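Conserved hypothetical exported protein (Bacteroides fragilis, PDB 4JJA) is of unknown function but may act as an exo-beta-N-acetylmuramidase on bacterial peptidoglycan. Local coordinates at residues A26-H31 / L105-Q110; I137-R142 / C195-I200; P231-F236 / L249-Y254. One frame throughout, in Å; residues are numbered along the deposited sequence.

In the fold
Contacts 1 and 2 belong to the same six-stranded parallel sheet, whose strand order 3-2-1-4-5-6 is that of a Rossmann-like fold. Contact 1 pairs strands 24-28 and 104-107 in its middle; contact 2 joins strand 136-140, the next neighbour, to the edge strand 197-200. Their centres are about 11 Å apart, and Asp-108 of the first forms a salt bridge with Arg-142 of the second. Contact 3 follows later in the chain, beyond the chain's centre, about 27 Å and 32 Å from contacts 1 and 2 between centres. It packs helix 224-233 near strand 253-256 in the C-terminal family region and touches neither of the others, consistent with two distinct parts of the fold.

Contact 1. Residues A26-H31 / L105-Q110; sequences AIFSNH and LIVDIQ
Ala-26, Ile-27 and Phe-28 pair in parallel with Leu-105, Ile-106 and Val-107 in the middle of a Rossmann-like sheet. Here the packing is tight. Ile-106 N donates to Ala-26 O at 2.8 Å, and Ile-106 O receives Phe-28 N at 2.7 Å, so both polar atoms of Ile-106 are used on this one neighbour. Asp-108 N continues the ladder to Phe-28 O at 3.1 Å. Ile-27 and Ile-106 lie on the face covered by helix 40-46, whereas Phe-28 and Leu-105 turn to helix 119-132. With CG anti to the backbone N (chi1 172°), the Phe-28 side chain runs alongside Val-107, whose CG1 meets the ring edge at CD2, 4.1 Å away. Ile-109 CG2 reaches the same ring obliquely at CE2.

From Ser-29 and Asp-108 onward the pairing changes character. Ser-29 OG donates to Asp-108 O at 2.6 Å, arriving almost in line with the carbonyl (C=O...OG 170°), and it has a second partner in His-39; a side chain thus takes over the grip from the backbone. The Asp-108 carboxylate instead turns to Arg-142 in a salt bridge. The Asn-30 amide lies across Ile-109 at about a right angle, with OD1 3.5 Å from Ile-109 CG1. ND2 is bonded to Glu-58 as well as to a water.

Farther along, 26-31 and 105-110 are linked indirectly, through Thr-32 OG1, which bonds Asn-30 OD1 and Gln-110 N, and through that water; the partly exposed His-31 makes no contact with 105-110. The water bridges this looser end: it accepts from Asn-30 ND2 at 3.1 Å and donates to Gln-110 O at 2.9 Å.

Contact 2. Residues I137-R142 / C195-I200; sequences ILILDR and CDVTVI
One edge pair of the Rossmann-like parallel sheet is formed by Ile-137 to Leu-140 and Val-197 to Ile-200, in register throughout. Five backbone hydrogen bonds zip it together, from Ile-137 N to Asp-196 O (2.8 Å) at one end to Asp-141 N and Ile-200 O (3.0 Å) at the other. Ile-137 O is doubly gripped: it accepts from Thr-198 N at 2.9 Å and from a water that also donates to Asp-196 OD1 and accepts from Thr-198 OG1. Placing OG1 beside the backbone N (chi1 -59°) lets Thr-198 reach this water while its CG2 rests on Leu-138 CD1.

On that same face Ile-200 CG1 rests on both Leu-140 CD2 (3.7 Å) and Leu-138 CD1 (3.8 Å). On the opposite face of the sheet, Ile-139 CD1 touches Val-197 CG1, and Cys-195 SG sits 3.5 Å from Ile-137 CD1. The Asp-141 carboxylate turns to Tyr-368, Thr-175 and Gly-177.

A glycerol, probably from the crystallisation liquor, bonds to Val-197 O and Val-199 N. Helix 13-20 covers Leu-138 and Leu-140, helix 119-132 covers Ile-137 and Cys-195, and strand 104-107 flanks 136-140.

Contact 3. Residues P231-F236 / L249-Y254; sequences PSICLF and LPFQVY
Phe-236 N donates to Ile-233 O at 3.0 Å, a backbone bond of the 3-10 turn that carries on from helix 224-233 and brings both side chains to face 249-254. The Phe-236 ring lies against Tyr-254 as a strongly offset pair, with planes at 27° and centroids 5.0 Å apart. Overlap is slight: Phe-236 CZ hangs 3.6 Å above one face of the tyrosine, toward its rim, and Phe-236 CE2 comes within 3.4 Å of Tyr-254 CB. Tyr-254 meets it with CG set between its own backbone N and carbonyl carbon (chi1 66°), and its OH is bonded to Asp-309.

Ile-233 inserts between the two aromatic residues of 249-254, its CG2 4.0 Å from Phe-251 CD1 and its CD1 4.3 Å from Tyr-254 CD1. Ile-233 CG1 and CG2 also lie against Phe-251 O, a buried carbonyl oxygen that finds no hydrogen-bond partner in the model. Cys-234 CB touches Phe-251 CE1 at 3.9 Å, while its sulfur lies obliquely to that ring.

Phe-251 lies within a type II beta turn from Leu-249 to Gln-252, closed by Gln-252 N on Leu-249 O. The arrangement is apolar packing of a helix end against a beta turn leading into strand 253-256, an outer strand of a three-stranded antiparallel sheet in the C-terminal NamZ family region.

Contact 1. Residues A26-H31 / L105-Q110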
loop_
_atom_site.group_PDB
_atom_site.type_symbol
_atom_site.label_atom_id
_atom_site.label_comp_id
_atom_site.label_asym_id
_atom_site.label_seq_id
_atom_site.Cartn_x
_atom_site.Cartn_y
_atom_site.Cartn_z
ATOM N N ALA A 26 3.603 -15.246 -16.469
ATOM C CA ALA A 26 3.107 -15.278 -15.090
ATOM C C ALA A 26 2.555 -13.913 -14.751
ATOM O O ALA A 26 2.996 -12.932 -15.296
ATOM C CB ALA A 26 4.226 -15.608 -14.116
ATOM N N ILE A 27 1.605 -13.878 -13.827
ATOM C CA ILE A 27 0.978 -12.628 -13.382
ATOM C C ILE A 27 1.074 -12.517 -11.858
ATOM O O ILE A 27 0.792 -13.504 -11.151
ATOM C CB ILE A 27 -0.464 -12.567 -13.783
ATOM C CG1 ILE A 27 -0.644 -12.716 -15.289
ATOM C CG2 ILE A 27 -1.104 -11.291 -13.272
ATOM C CD1 ILE A 27 -2.049 -12.944 -15.674
ATOM N N PHE A 28 1.434 -11.323 -11.358
ATOM C CA PHE A 28 1.348 -10.954 -9.954
ATOM C C PHE A 28 0.192 -10.009 -9.835
ATOM O O PHE A 28 0.224 -8.891 -10.368
ATOM C CB PHE A 28 2.628 -10.315 -9.454
ATOM C CG PHE A 28 2.535 -9.738 -8.053
ATOM C CD1 PHE A 28 2.308 -10.547 -6.983
ATOM C CD2 PHE A 28 2.708 -8.388 -7.819
ATOM C CE1 PHE A 28 2.244 -10.012 -5.678
ATOM C CE2 PHE A 28 2.632 -7.848 -6.564
ATOM C CZ PHE A 28 2.397 -8.645 -5.503
ATOM N N SER A 29 -0.847 -10.447 -9.148
ATOM C CA SER A 29 -2.069 -9.681 -9.037
ATOM C C SER A 29 -2.942 -10.233 -7.919
ATOM O O SER A 29 -2.537 -11.131 -7.189
ATOM C CB SER A 29 -2.814 -9.733 -10.387
ATOM O OG SER A 29 -3.908 -8.845 -10.468
ATOM N N ASN A 30 -4.124 -9.626 -7.814
ATOM C CA ASN A 30 -5.161 -10.083 -6.896
ATOM C C ASN A 30 -6.500 -9.681 -7.490
ATOM O O ASN A 30 -6.588 -9.358 -8.675
ATOM C CB ASN A 30 -4.918 -9.585 -5.452
ATOM C CG ASN A 30 -5.083 -8.097 -5.298
ATOM O OD1 ASN A 30 -5.465 -7.408 -6.248
ATOM N ND2 ASN A 30 -4.811 -7.599 -4.076
ATOM N N HIS A 31 -7.538 -9.612 -6.664
ATOM C CA HIS A 31 -8.850 -9.299 -7.153
ATOM C C HIS A 31 -9.000 -7.900 -7.733
ATOM O O HIS A 31 -10.006 -7.623 -8.361
ATOM C CB HIS A 31 -9.879 -9.480 -6.010
ATOM C CG HIS A 31 -9.702 -8.483 -4.925
ATOM N ND1 HIS A 31 -8.612 -8.487 -4.087
ATOM C CD2 HIS A 31 -10.408 -7.365 -4.638
ATOM C CE1 HIS A 31 -8.675 -7.418 -3.306
ATOM N NE2 HIS A 31 -9.757 -6.732 -3.619
ATOM N N LEU A 105 6.966 -11.858 -16.293
ATOM C CA LEU A 105 6.043 -11.665 -15.190
ATOM C C LEU A 105 5.354 -10.319 -15.355
ATOM O O LEU A 105 6.031 -9.282 -15.511
ATOM C CB LEU A 105 6.807 -11.649 -13.893
ATOM C CG LEU A 105 5.986 -11.326 -12.650
ATOM C CD1 LEU A 105 4.955 -12.376 -12.357
ATOM C CD2 LEU A 105 6.959 -11.178 -11.445
ATOM N N ILE A 106 4.017 -10.330 -15.305
ATOM C CA ILE A 106 3.215 -9.083 -15.350
ATOM C C ILE A 106 2.810 -8.715 -13.936
ATOM O O ILE A 106 2.231 -9.524 -13.254
ATOM C CB ILE A 106 1.955 -9.257 -16.191
ATOM C CG1 ILE A 106 2.297 -9.721 -17.588
ATOM C CG2 ILE A 106 1.226 -7.937 -16.294
ATOM C CD1 ILE A 106 1.108 -10.025 -18.450
ATOM N N VAL A 107 3.077 -7.474 -13.540
ATOM C CA VAL A 107 2.522 -6.891 -12.331
ATOM C C VAL A 107 1.289 -6.047 -12.707
ATOM O O VAL A 107 1.361 -5.148 -13.535
ATOM C CB VAL A 107 3.555 -6.002 -11.638
ATOM C CG1 VAL A 107 2.914 -5.215 -10.456
ATOM C CG2 VAL A 107 4.807 -6.798 -11.226
ATOM N N ASP A 108 0.157 -6.370 -12.096
ATOM C CA ASP A 108 -1.072 -5.586 -12.295
ATOM C C ASP A 108 -1.888 -5.643 -11.025
ATOM O O ASP A 108 -2.648 -6.574 -10.825
ATOM C CB ASP A 108 -1.911 -6.046 -13.509
ATOM C CG ASP A 108 -3.087 -5.087 -13.808
ATOM O OD1 ASP A 108 -2.945 -3.822 -13.632
ATOM O OD2 ASP A 108 -4.190 -5.587 -14.207
ATOM N N ILE A 109 -1.741 -4.628 -10.183
ATOM C CA ILE A 109 -2.331 -4.712 -8.866
ATOM C C ILE A 109 -2.536 -3.318 -8.356
ATOM O O ILE A 109 -1.704 -2.445 -8.625
ATOM C CB ILE A 109 -1.458 -5.576 -7.903
ATOM C CG1 ILE A 109 -2.244 -6.023 -6.654
ATOM C CG2 ILE A 109 -0.107 -4.904 -7.547
ATOM C CD1 ILE A 109 -1.510 -7.103 -5.876
ATOM N N GLN A 110 -3.615 -3.120 -7.605
ATOM C CA GLN A 110 -3.965 -1.785 -7.077
ATOM C C GLN A 110 -3.419 -1.604 -5.663
ATOM O O GLN A 110 -3.857 -2.276 -4.720
ATOM C CB GLN A 110 -5.480 -1.564 -7.100
ATOM C CG GLN A 110 -5.882 -0.179 -6.627
ATOM C CD GLN A 110 -5.327 0.916 -7.530
ATOM O OE1 GLN A 110 -5.694 1.004 -8.695
ATOM N NE2 GLN A 110 -4.436 1.743 -7.000
HETATM O O HOH W 1 -5.304 -4.584 -3.763
#

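Contact 2. Residues I137-R142 / C195-I200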
loop_
_atom_site.group_PDB
_atom_site.type_symbol
_atom_site.label_atom_id
_atom_site.label_comp_id
_atom_site.label_asym_id
_atom_site.label_seq_id
_atom_site.Cartn_x
_atom_site.Cartn_y
_atom_site.Cartn_z
ATOM N N ILE A 137 10.113 -8.250 -16.278
ATOM C CA ILE A 137 8.873 -7.807 -15.634
ATOM C C ILE A 137 8.226 -6.715 -16.479
ATOM O O ILE A 137 8.865 -5.777 -16.957
ATOM C CB ILE A 137 9.138 -7.350 -14.188
ATOM C CG1 ILE A 137 9.455 -8.565 -13.311
ATOM C CG2 ILE A 137 7.942 -6.537 -13.649
ATOM C CD1 ILE A 137 9.800 -8.250 -11.842
ATOM N N LEU A 138 6.928 -6.871 -16.653
ATOM C CA LEU A 138 6.075 -5.884 -17.299
ATOM C C LEU A 138 5.100 -5.375 -16.230
ATOM O O LEU A 138 4.316 -6.130 -15.710
ATOM C CB LEU A 138 5.305 -6.541 -18.448
ATOM C CG LEU A 138 4.307 -5.640 -19.176
ATOM C CD1 LEU A 138 5.001 -4.534 -19.952
ATOM C CD2 LEU A 138 3.416 -6.458 -20.120
ATOM N N ILE A 139 5.142 -4.075 -15.933
ATOM C CA ILE A 139 4.229 -3.481 -14.963
ATOM C C ILE A 139 3.152 -2.709 -15.726
ATOM O O ILE A 139 3.444 -1.788 -16.510
ATOM C CB ILE A 139 4.956 -2.540 -13.985
ATOM C CG1 ILE A 139 6.080 -3.326 -13.258
ATOM C CG2 ILE A 139 3.910 -1.874 -13.023
ATOM C CD1 ILE A 139 6.931 -2.482 -12.348
ATOM N N LEU A 140 1.899 -3.116 -15.528
ATOM C CA LEU A 140 0.731 -2.420 -16.100
ATOM C C LEU A 140 0.323 -1.428 -15.033
ATOM O O LEU A 140 -0.271 -1.823 -14.008
ATOM C CB LEU A 140 -0.347 -3.443 -16.458
ATOM C CG LEU A 140 0.089 -4.507 -17.451
ATOM C CD1 LEU A 140 -1.081 -5.475 -17.658
ATOM C CD2 LEU A 140 0.630 -3.921 -18.766
ATOM N N ASP A 141 0.727 -0.175 -15.175
ATOM C CA ASP A 141 0.662 0.705 -14.010
ATOM C C ASP A 141 -0.770 1.068 -13.669
ATOM O O ASP A 141 -1.651 1.143 -14.565
ATOM C CB ASP A 141 1.507 1.959 -14.227
ATOM C CG ASP A 141 2.271 2.432 -13.011
ATOM O OD1 ASP A 141 2.448 1.676 -12.042
ATOM O OD2 ASP A 141 2.773 3.601 -13.122
ATOM N N ARG A 142 -1.016 1.297 -12.389
ATOM C CA ARG A 142 -2.266 1.830 -11.881
ATOM C C ARG A 142 -1.937 3.034 -11.017
ATOM O O ARG A 142 -0.851 3.139 -10.470
ATOM C CB ARG A 142 -3.067 0.805 -11.091
ATOM C CG ARG A 142 -3.583 -0.339 -11.958
ATOM C CD ARG A 142 -4.435 -1.328 -11.181
ATOM N NE ARG A 142 -4.806 -2.434 -12.082
ATOM C CZ ARG A 142 -6.007 -2.678 -12.560
ATOM N NH1 ARG A 142 -7.057 -1.956 -12.178
ATOM N NH2 ARG A 142 -6.168 -3.685 -13.407
ATOM N N CYS A 195 16.650 -5.623 -12.288
ATOM C CA CYS A 195 15.687 -6.416 -13.010
ATOM C C CYS A 195 15.285 -5.699 -14.296
ATOM O O CYS A 195 15.065 -4.477 -14.300
ATOM C CB CYS A 195 14.478 -6.670 -12.070
ATOM S SG CYS A 195 13.180 -7.673 -12.756
ATOM N N ASP A 196 15.143 -6.422 -15.403
ATOM C CA ASP A 196 14.611 -5.887 -16.634
ATOM C C ASP A 196 13.122 -5.559 -16.407
ATOM O O ASP A 196 12.325 -6.463 -16.239
ATOM C CB ASP A 196 14.778 -6.929 -17.756
ATOM C CG ASP A 196 14.463 -6.412 -19.122
ATOM O OD1 ASP A 196 13.690 -5.471 -19.247
ATOM O OD2 ASP A 196 14.933 -7.038 -20.135
ATOM N N VAL A 197 12.788 -4.278 -16.431
ATOM C CA VAL A 197 11.433 -3.766 -16.158
ATOM C C VAL A 197 10.963 -2.859 -17.284
ATOM O O VAL A 197 11.666 -1.940 -17.675
ATOM C CB VAL A 197 11.387 -2.949 -14.819
ATOM C CG1 VAL A 197 9.997 -2.308 -14.661
ATOM C CG2 VAL A 197 11.676 -3.831 -13.633
ATOM N N THR A 198 9.772 -3.136 -17.767
ATOM C CA THR A 198 9.060 -2.243 -18.667
ATOM C C THR A 198 7.764 -1.846 -17.994
ATOM O O THR A 198 7.080 -2.706 -17.438
ATOM C CB THR A 198 8.731 -2.958 -19.974
ATOM O OG1 THR A 198 9.938 -3.401 -20.583
ATOM C CG2 THR A 198 7.860 -2.094 -20.931
ATOM N N VAL A 199 7.486 -0.552 -17.960
ATOM C CA VAL A 199 6.235 -0.033 -17.416
ATOM C C VAL A 199 5.362 0.473 -18.567
ATOM O O VAL A 199 5.831 1.230 -19.409
ATOM C CB VAL A 199 6.451 1.081 -16.371
ATOM C CG1 VAL A 199 5.112 1.482 -15.778
ATOM C CG2 VAL A 199 7.487 0.665 -15.327
ATOM N N ILE A 200 4.089 0.063 -18.575
ATOM C CA ILE A 200 3.062 0.673 -19.420
ATOM C C ILE A 200 2.377 1.718 -18.530
ATOM O O ILE A 200 1.624 1.380 -17.618
ATOM C CB ILE A 200 2.012 -0.333 -19.927
ATOM C CG1 ILE A 200 2.700 -1.528 -20.601
ATOM C CG2 ILE A 200 1.000 0.377 -20.837
ATOM C CD1 ILE A 200 3.614 -1.182 -21.807
HETATM O O HOH W 2 10.628 -5.882 -19.285
#

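Contact 3. Residues P231-F236 / L249-Y254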
loop_
_atom_site.group_PDB
_atom_site.type_symbol
_atom_site.label_atom_id
_atom_site.label_comp_id
_atom_site.label_asym_id
_atom_site.label_seq_id
_atom_site.Cartn_x
_atom_site.Cartn_y
_atom_site.Cartn_z
ATOM N N PRO A 231 -3.013 6.928 6.063
ATOM C CA PRO A 231 -1.676 7.299 6.519
ATOM C C PRO A 231 -1.588 7.783 7.951
ATOM O O PRO A 231 -0.579 7.561 8.622
ATOM C CB PRO A 231 -1.274 8.434 5.549
ATOM C CG PRO A 231 -2.112 8.194 4.354
ATOM C CD PRO A 231 -3.414 7.624 4.815
ATOM N N SER A 232 -2.633 8.469 8.395
ATOM C CA SER A 232 -2.699 9.024 9.756
ATOM C C SER A 232 -3.221 7.979 10.745
ATOM O O SER A 232 -2.650 7.759 11.802
ATOM C CB SER A 232 -3.608 10.265 9.787
ATOM O OG SER A 232 -3.117 11.287 8.942
ATOM N N ILE A 233 -4.263 7.296 10.382
ATOM C CA ILE A 233 -4.975 6.416 11.310
ATOM C C ILE A 233 -4.316 5.054 11.486
ATOM O O ILE A 233 -4.379 4.498 12.560
ATOM C CB ILE A 233 -6.478 6.306 10.888
ATOM C CG1 ILE A 233 -7.120 7.673 11.021
ATOM C CG2 ILE A 233 -7.267 5.263 11.706
ATOM C CD1 ILE A 233 -7.249 8.211 12.437
ATOM N N CYS A 234 -3.618 4.544 10.486
ATOM C CA CYS A 234 -2.950 3.256 10.616
ATOM C C CYS A 234 -1.834 3.314 11.656
ATOM O O CYS A 234 -1.460 2.291 12.181
ATOM C CB CYS A 234 -2.389 2.761 9.258
ATOM S SG CYS A 234 -2.031 0.996 9.226
ATOM N N LEU A 235 -1.351 4.510 12.006
ATOM C CA LEU A 235 -0.394 4.604 13.116
ATOM C C LEU A 235 -0.926 4.033 14.408
ATOM O O LEU A 235 -0.143 3.612 15.282
ATOM C CB LEU A 235 0.081 6.045 13.260
ATOM C CG LEU A 235 0.740 6.634 11.993
ATOM C CD1 LEU A 235 1.148 8.092 12.281
ATOM C CD2 LEU A 235 1.925 5.818 11.519
ATOM N N PHE A 236 -2.242 4.021 14.568
ATOM C CA PHE A 236 -2.833 3.410 15.744
ATOM C C PHE A 236 -2.599 1.917 15.862
ATOM O O PHE A 236 -2.756 1.357 16.939
ATOM C CB PHE A 236 -4.329 3.704 15.877
ATOM C CG PHE A 236 -4.672 5.106 16.307
ATOM C CD1 PHE A 236 -4.258 5.583 17.529
ATOM C CD2 PHE A 236 -5.460 5.937 15.527
ATOM C CE1 PHE A 236 -4.649 6.819 17.982
ATOM C CE2 PHE A 236 -5.845 7.211 15.962
ATOM C CZ PHE A 236 -5.410 7.645 17.195
ATOM N N LEU A 249 -17.097 1.645 9.898
ATOM C CA LEU A 249 -16.240 2.779 9.615
ATOM C C LEU A 249 -14.748 2.495 9.856
ATOM O O LEU A 249 -14.046 3.276 10.495
ATOM C CB LEU A 249 -16.713 4.001 10.433
ATOM C CG LEU A 249 -18.080 4.552 10.128
ATOM C CD1 LEU A 249 -18.449 5.650 11.143
ATOM C CD2 LEU A 249 -18.193 5.048 8.702
ATOM N N PRO A 250 -14.241 1.381 9.313
ATOM C CA PRO A 250 -12.813 1.103 9.533
ATOM C C PRO A 250 -11.935 2.177 8.941
ATOM O O PRO A 250 -12.170 2.686 7.863
ATOM C CB PRO A 250 -12.598 -0.237 8.848
ATOM C CG PRO A 250 -13.626 -0.267 7.788
ATOM C CD PRO A 250 -14.856 0.424 8.386
ATOM N N PHE A 251 -10.898 2.525 9.699
ATOM C CA PHE A 251 -9.945 3.576 9.347
ATOM C C PHE A 251 -10.546 4.960 9.301
ATOM O O PHE A 251 -9.876 5.901 8.884
ATOM C CB PHE A 251 -9.112 3.278 8.095
ATOM C CG PHE A 251 -8.132 2.154 8.299
ATOM C CD1 PHE A 251 -6.918 2.377 8.903
ATOM C CD2 PHE A 251 -8.451 0.881 7.944
ATOM C CE1 PHE A 251 -6.053 1.339 9.118
ATOM C CE2 PHE A 251 -7.575 -0.133 8.154
ATOM C CZ PHE A 251 -6.398 0.072 8.761
ATOM N N GLN A 252 -11.758 5.127 9.845
ATOM C CA GLN A 252 -12.453 6.405 9.801
ATOM C C GLN A 252 -12.900 6.886 11.168
ATOM O O GLN A 252 -13.618 7.864 11.290
ATOM C CB GLN A 252 -13.652 6.325 8.859
ATOM C CG GLN A 252 -13.293 6.018 7.407
ATOM C CD GLN A 252 -14.433 5.381 6.671
ATOM O OE1 GLN A 252 -15.296 6.106 6.162
ATOM N NE2 GLN A 252 -14.508 4.056 6.671
ATOM N N VAL A 253 -12.492 6.144 12.209
ATOM C CA VAL A 253 -12.772 6.428 13.617
ATOM C C VAL A 253 -11.556 6.043 14.444
ATOM O O VAL A 253 -10.699 5.273 13.961
ATOM C CB VAL A 253 -14.035 5.664 14.110
ATOM C CG1 VAL A 253 -15.279 5.916 13.258
ATOM C CG2 VAL A 253 -13.719 4.163 14.200
ATOM N N TYR A 254 -11.502 6.526 15.679
ATOM C CA TYR A 254 -10.562 5.945 16.634
ATOM C C TYR A 254 -11.163 5.987 18.016
ATOM O O TYR A 254 -11.928 6.879 18.344
ATOM C CB TYR A 254 -9.176 6.594 16.591
ATOM C CG TYR A 254 -9.101 8.021 17.026
ATOM C CD1 TYR A 254 -9.342 9.057 16.111
ATOM C CD2 TYR A 254 -8.774 8.369 18.325
ATOM C CE1 TYR A 254 -9.192 10.386 16.494
ATOM C CE2 TYR A 254 -8.659 9.684 18.703
ATOM C CZ TYR A 254 -8.858 10.695 17.803
ATOM O OH TYR A 254 -8.741 12.021 18.173
#